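Local coordinates for lovastatin nonaketide synthase, polyketide synthase component (Aspergillus terreus, PDB 7CPX), which builds dihydromonacolin L, the lovastatin precursor, from nine malonyl-CoA units as a homodimeric multidomain polyketide synthase that works with the partner protein LovC, at residues E1926-L1931 against L2094-L2099; I1965-P1970 against A2031-S2036. The protein carries 2 engineered substitutions. All blocks are in the same frame, centred on the assembly; numbering follows the deposited sequence.

Contact 1: residues E1926-L1931 against L2094-L2099; sequences EADNNL and LARQGL
Asn1930 and Leu2099 mark the closest approach of the two backbones, their CA atoms 7.7 Å apart; the backbones stay apart and side chains make the main contacts. Arg2096 carries the polar half. Its chain, extended from CG to NE, reaches across to two acidic residues at the edge of the guanidinium. Two of its nitrogens hold Asp1928 side-on and converge on one oxygen: Arg2096 NH2 lies 2.9 Å from Asp1928 OD2 and Arg2096 NE 3.3 Å from the same OD2, the latter bond the more bent at 137°. Arg2096 NH2 also donates to Glu1926 OE1 at 3.0 Å, nearly straight at 163°. That oxygen lies in the guanidinium plane, yet the carboxylate of Glu1926 is turned 75° from it and receives the N-H from above its own plane. This three-residue salt-bridge network ties the loop between strand 1923-1924 and helix 1935-1953 to segment 2094-2099, which starts on helix 2085-2095. The loop arranges its own acid: Asp1928 OD1 accepts the backbone N of Asn1930 at 2.9 Å, an Asx turn that leaves OD2 for the arginine. Beside the charges, Leu2099 sets CD1 against CB of Asn1930 and CD2 against CD2 of Leu1931, 4.0 Å away, the two leucines crossing at a slant. Tyr1924 lies against both Leu1931 and Arg2096, and Met1939 of helix 1935-1953 against Leu2099.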
# COMPACT_ATOMS: atom_id res chain seq x y z
N GLU A 1926 -28.57 41.67 41.85
CA GLU A 1926 -28.20 43.07 41.90
C GLU A 1926 -28.05 43.64 40.50
O GLU A 1926 -27.47 43.01 39.61
CB GLU A 1926 -26.90 43.26 42.68
CG GLU A 1926 -26.54 44.71 42.94
CD GLU A 1926 -25.25 44.86 43.72
OE1 GLU A 1926 -24.63 43.82 44.05
OE2 GLU A 1926 -24.86 46.01 44.01
N ALA A 1927 -28.59 44.84 40.30
CA ALA A 1927 -28.50 45.53 39.01
C ALA A 1927 -27.30 46.48 39.00
O ALA A 1927 -27.43 47.70 38.85
CB ALA A 1927 -29.80 46.28 38.72
N ASP A 1928 -26.12 45.89 39.16
CA ASP A 1928 -24.89 46.66 39.21
C ASP A 1928 -24.46 47.04 37.80
O ASP A 1928 -24.17 46.17 36.98
CB ASP A 1928 -23.79 45.85 39.91
CG ASP A 1928 -22.51 46.63 40.08
OD1 ASP A 1928 -22.49 47.84 39.76
OD2 ASP A 1928 -21.51 46.04 40.55
N ASN A 1929 -24.42 48.35 37.53
CA ASN A 1929 -23.97 48.82 36.22
C ASN A 1929 -22.49 48.53 35.99
O ASN A 1929 -22.06 48.48 34.83
CB ASN A 1929 -24.23 50.32 36.08
CG ASN A 1929 -25.71 50.65 36.13
OD1 ASN A 1929 -26.40 50.65 35.11
ND2 ASN A 1929 -26.21 50.95 37.33
N ASN A 1930 -21.71 48.34 37.05
CA ASN A 1930 -20.31 47.96 36.88
C ASN A 1930 -20.21 46.65 36.10
O ASN A 1930 -19.32 46.49 35.25
CB ASN A 1930 -19.62 47.85 38.23
CG ASN A 1930 -19.55 49.17 38.96
OD1 ASN A 1930 -18.54 49.87 38.91
ND2 ASN A 1930 -20.64 49.53 39.65
N LEU A 1931 -21.10 45.70 36.39
CA LEU A 1931 -21.26 44.51 35.56
C LEU A 1931 -22.00 44.92 34.29
O LEU A 1931 -23.17 44.60 34.07
CB LEU A 1931 -22.00 43.42 36.33
CG LEU A 1931 -21.37 43.02 37.67
CD1 LEU A 1931 -22.26 42.03 38.40
CD2 LEU A 1931 -19.98 42.44 37.47
N LEU A 2094 -14.83 38.85 43.47
CA LEU A 2094 -13.58 38.65 42.74
C LEU A 2094 -13.62 39.37 41.40
O LEU A 2094 -12.61 39.95 40.97
CB LEU A 2094 -13.31 37.16 42.54
CG LEU A 2094 -13.01 36.31 43.77
CD1 LEU A 2094 -12.94 34.85 43.37
CD2 LEU A 2094 -11.70 36.75 44.41
N ALA A 2095 -14.76 39.34 40.72
CA ALA A 2095 -14.88 40.02 39.43
C ALA A 2095 -14.64 41.52 39.60
O ALA A 2095 -13.96 42.15 38.79
CB ALA A 2095 -16.25 39.76 38.82
N ARG A 2096 -15.18 42.09 40.68
CA ARG A 2096 -15.00 43.51 40.95
C ARG A 2096 -13.54 43.86 41.20
O ARG A 2096 -13.18 45.04 41.17
CB ARG A 2096 -15.87 43.92 42.13
CG ARG A 2096 -17.34 44.08 41.75
CD ARG A 2096 -18.28 43.94 42.93
NE ARG A 2096 -19.66 44.22 42.54
CZ ARG A 2096 -20.71 44.00 43.31
NH1 ARG A 2096 -20.59 43.47 44.52
NH2 ARG A 2096 -21.92 44.31 42.86
N GLN A 2097 -12.69 42.86 41.45
CA GLN A 2097 -11.27 43.12 41.60
C GLN A 2097 -10.58 43.38 40.27
O GLN A 2097 -9.47 43.92 40.26
CB GLN A 2097 -10.58 41.94 42.30
CG GLN A 2097 -11.13 41.63 43.69
CD GLN A 2097 -10.30 40.60 44.42
OE1 GLN A 2097 -9.22 40.23 43.97
NE2 GLN A 2097 -10.81 40.13 45.56
N GLY A 2098 -11.20 43.01 39.15
CA GLY A 2098 -10.55 43.13 37.86
C GLY A 2098 -11.44 43.53 36.70
O GLY A 2098 -11.09 43.29 35.54
N LEU A 2099 -12.59 44.13 36.99
CA LEU A 2099 -13.48 44.58 35.92
C LEU A 2099 -12.80 45.54 34.94
O LEU A 2099 -13.00 45.38 33.73
CB LEU A 2099 -14.72 45.25 36.51
CG LEU A 2099 -15.54 44.42 37.49
CD1 LEU A 2099 -16.67 45.24 38.10
CD2 LEU A 2099 -16.10 43.17 36.82

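Contact 2: residues I1965-P1970 against A2031-S2036; sequences ILVLNP and ALVDLS
Ser2036 OG is held by two groups: it accepts ND2 of Asn1969 at 3.0 Å, in the amide plane and nearly straight at 162°, and is also hydrogen-bonded to the backbone O of Asp2038. With CG turned opposite its backbone N (chi1 -169°), Asn1969 brings its amide over to the serine just past the strand ends. Strands 1965-1968 and 2031-2034 run parallel, 16° apart in direction, and alternate their bonds. Leu1966 N meets Ala2031 O at 2.9 Å, its own O takes Val2033 N, and Leu1968 N reaches Val2033 O at 2.9 Å; a longer bond, Leu2035 N to Leu1968 O at 3.2 Å, closes the series. Strand 1964-1968 is the middle strand of a five-stranded parallel sheet, order 3-2-1-4-5, and 2031-2034 its neighbour: a Rossmann-type arrangement, probably the nucleotide-binding-type subdomain of the non-functional enoylreductase-like region, LovC supplying that activity in trans. On one face Val1967 and Val2033 lie side by side, and Val1967 CG1 touches Leu2035 CD1 at 3.7 Å; Ile1953 of helix 1935-1953 packs on Ile1965, Ala2031 and Val2033. On the other, Leu1966 and Leu2032 lie side by side, CD2 of Leu1966 4.1 Å from CD1 of Leu2032, with Met2048 and Met2049 of helix 2041-2051 on Leu2032. Asp2034 shares that face: OD1 receives Ser2036 N at 2.9 Å in an Asx turn, and OD2 bonds Thr2045. Side-chain polarity thus gathers at the strands' carboxyl ends, satisfied by hydrogen bonds, while aliphatic groups flank the backbone bonds.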
# COMPACT_ATOMS: atom_id res chain seq x y z
N ILE A 1965 -0.91 25.32 42.25
CA ILE A 1965 -1.45 24.77 41.01
C ILE A 1965 -0.95 25.60 39.83
O ILE A 1965 -0.49 26.73 39.99
CB ILE A 1965 -3.00 24.73 41.01
CG1 ILE A 1965 -3.58 26.15 40.95
CG2 ILE A 1965 -3.51 24.01 42.24
CD1 ILE A 1965 -5.08 26.19 40.88
N LEU A 1966 -1.06 25.01 38.64
CA LEU A 1966 -0.69 25.67 37.40
C LEU A 1966 -1.88 25.66 36.46
O LEU A 1966 -2.54 24.63 36.29
CB LEU A 1966 0.50 24.97 36.74
CG LEU A 1966 0.93 25.49 35.37
CD1 LEU A 1966 1.38 26.94 35.45
CD2 LEU A 1966 2.03 24.62 34.79
N VAL A 1967 -2.16 26.81 35.84
CA VAL A 1967 -3.25 26.96 34.88
C VAL A 1967 -2.62 27.32 33.54
O VAL A 1967 -1.87 28.30 33.45
CB VAL A 1967 -4.26 28.02 35.32
CG1 VAL A 1967 -5.44 28.05 34.36
CG2 VAL A 1967 -4.72 27.76 36.74
N LEU A 1968 -2.94 26.54 32.51
CA LEU A 1968 -2.28 26.64 31.22
C LEU A 1968 -3.17 27.38 30.23
O LEU A 1968 -4.35 27.04 30.07
CB LEU A 1968 -1.94 25.25 30.68
CG LEU A 1968 -1.37 25.20 29.26
CD1 LEU A 1968 -0.14 26.08 29.13
CD2 LEU A 1968 -1.04 23.76 28.88
N ASN A 1969 -2.60 28.38 29.56
CA ASN A 1969 -3.27 29.15 28.53
C ASN A 1969 -4.69 29.57 28.93
O ASN A 1969 -5.65 29.28 28.22
CB ASN A 1969 -3.30 28.37 27.22
CG ASN A 1969 -3.75 29.22 26.05
OD1 ASN A 1969 -3.72 30.45 26.11
ND2 ASN A 1969 -4.18 28.57 24.98
N PRO A 1970 -4.85 30.24 30.07
CA PRO A 1970 -6.15 30.80 30.41
C PRO A 1970 -6.35 32.15 29.73
O PRO A 1970 -5.38 32.80 29.34
CB PRO A 1970 -6.08 30.95 31.93
CG PRO A 1970 -4.64 31.26 32.17
CD PRO A 1970 -3.87 30.48 31.14
N ALA A 2031 -1.50 20.49 40.91
CA ALA A 2031 -2.61 20.30 39.99
C ALA A 2031 -2.38 21.11 38.73
O ALA A 2031 -1.74 22.17 38.76
CB ALA A 2031 -3.95 20.71 40.64
N LEU A 2032 -2.90 20.60 37.62
CA LEU A 2032 -2.82 21.26 36.32
C LEU A 2032 -4.23 21.50 35.81
O LEU A 2032 -5.07 20.59 35.82
CB LEU A 2032 -2.03 20.42 35.32
CG LEU A 2032 -1.96 20.98 33.90
CD1 LEU A 2032 -1.29 22.34 33.89
CD2 LEU A 2032 -1.22 20.02 32.98
N VAL A 2033 -4.49 22.72 35.35
CA VAL A 2033 -5.79 23.13 34.83
C VAL A 2033 -5.55 23.64 33.42
O VAL A 2033 -5.12 24.78 33.23
CB VAL A 2033 -6.46 24.19 35.71
CG1 VAL A 2033 -7.80 24.59 35.13
CG2 VAL A 2033 -6.62 23.67 37.13
N ASP A 2034 -5.82 22.80 32.42
CA ASP A 2034 -5.61 23.17 31.03
C ASP A 2034 -6.88 23.83 30.51
O ASP A 2034 -7.86 23.15 30.20
CB ASP A 2034 -5.23 21.95 30.20
CG ASP A 2034 -5.00 22.28 28.73
OD1 ASP A 2034 -5.01 23.48 28.39
OD2 ASP A 2034 -4.82 21.34 27.93
N LEU A 2035 -6.86 25.15 30.42
CA LEU A 2035 -7.96 25.92 29.85
C LEU A 2035 -7.71 26.30 28.40
O LEU A 2035 -8.45 27.12 27.85
CB LEU A 2035 -8.21 27.18 30.69
CG LEU A 2035 -8.43 26.95 32.18
CD1 LEU A 2035 -8.84 28.25 32.86
CD2 LEU A 2035 -9.47 25.87 32.42
N SER A 2036 -6.69 25.72 27.77
CA SER A 2036 -6.39 26.01 26.38
C SER A 2036 -7.54 25.56 25.49
O SER A 2036 -7.74 24.36 25.29
CB SER A 2036 -5.09 25.33 25.95
OG SER A 2036 -4.75 25.67 24.62

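In the fold
Contact 2 is core and contact 1 surface, their centres 25 Å apart and their nearest atoms about 12 Å apart. Both segments of contact 2 fall within the stretch of chain between the two segments of contact 1. Helix 1935-1953 serves both: Met1939 and Leu1943 pack on segment 2094-2099, whereas Glu1950 and Ile1953, further along, reach the sheet. Helix 1972-1985, which follows segment 1965-1970, reaches segment 2094-2099 through Glu1984, which hydrogen-bonds Gln2097 outside the contact itself. Chemistry follows place. The outer contact relies on charged side chains and a small leucine patch, whereas the inner one relies on backbone bonds and aliphatic packing. Each nevertheless includes an aspartate that shapes its own segment through an Asx turn.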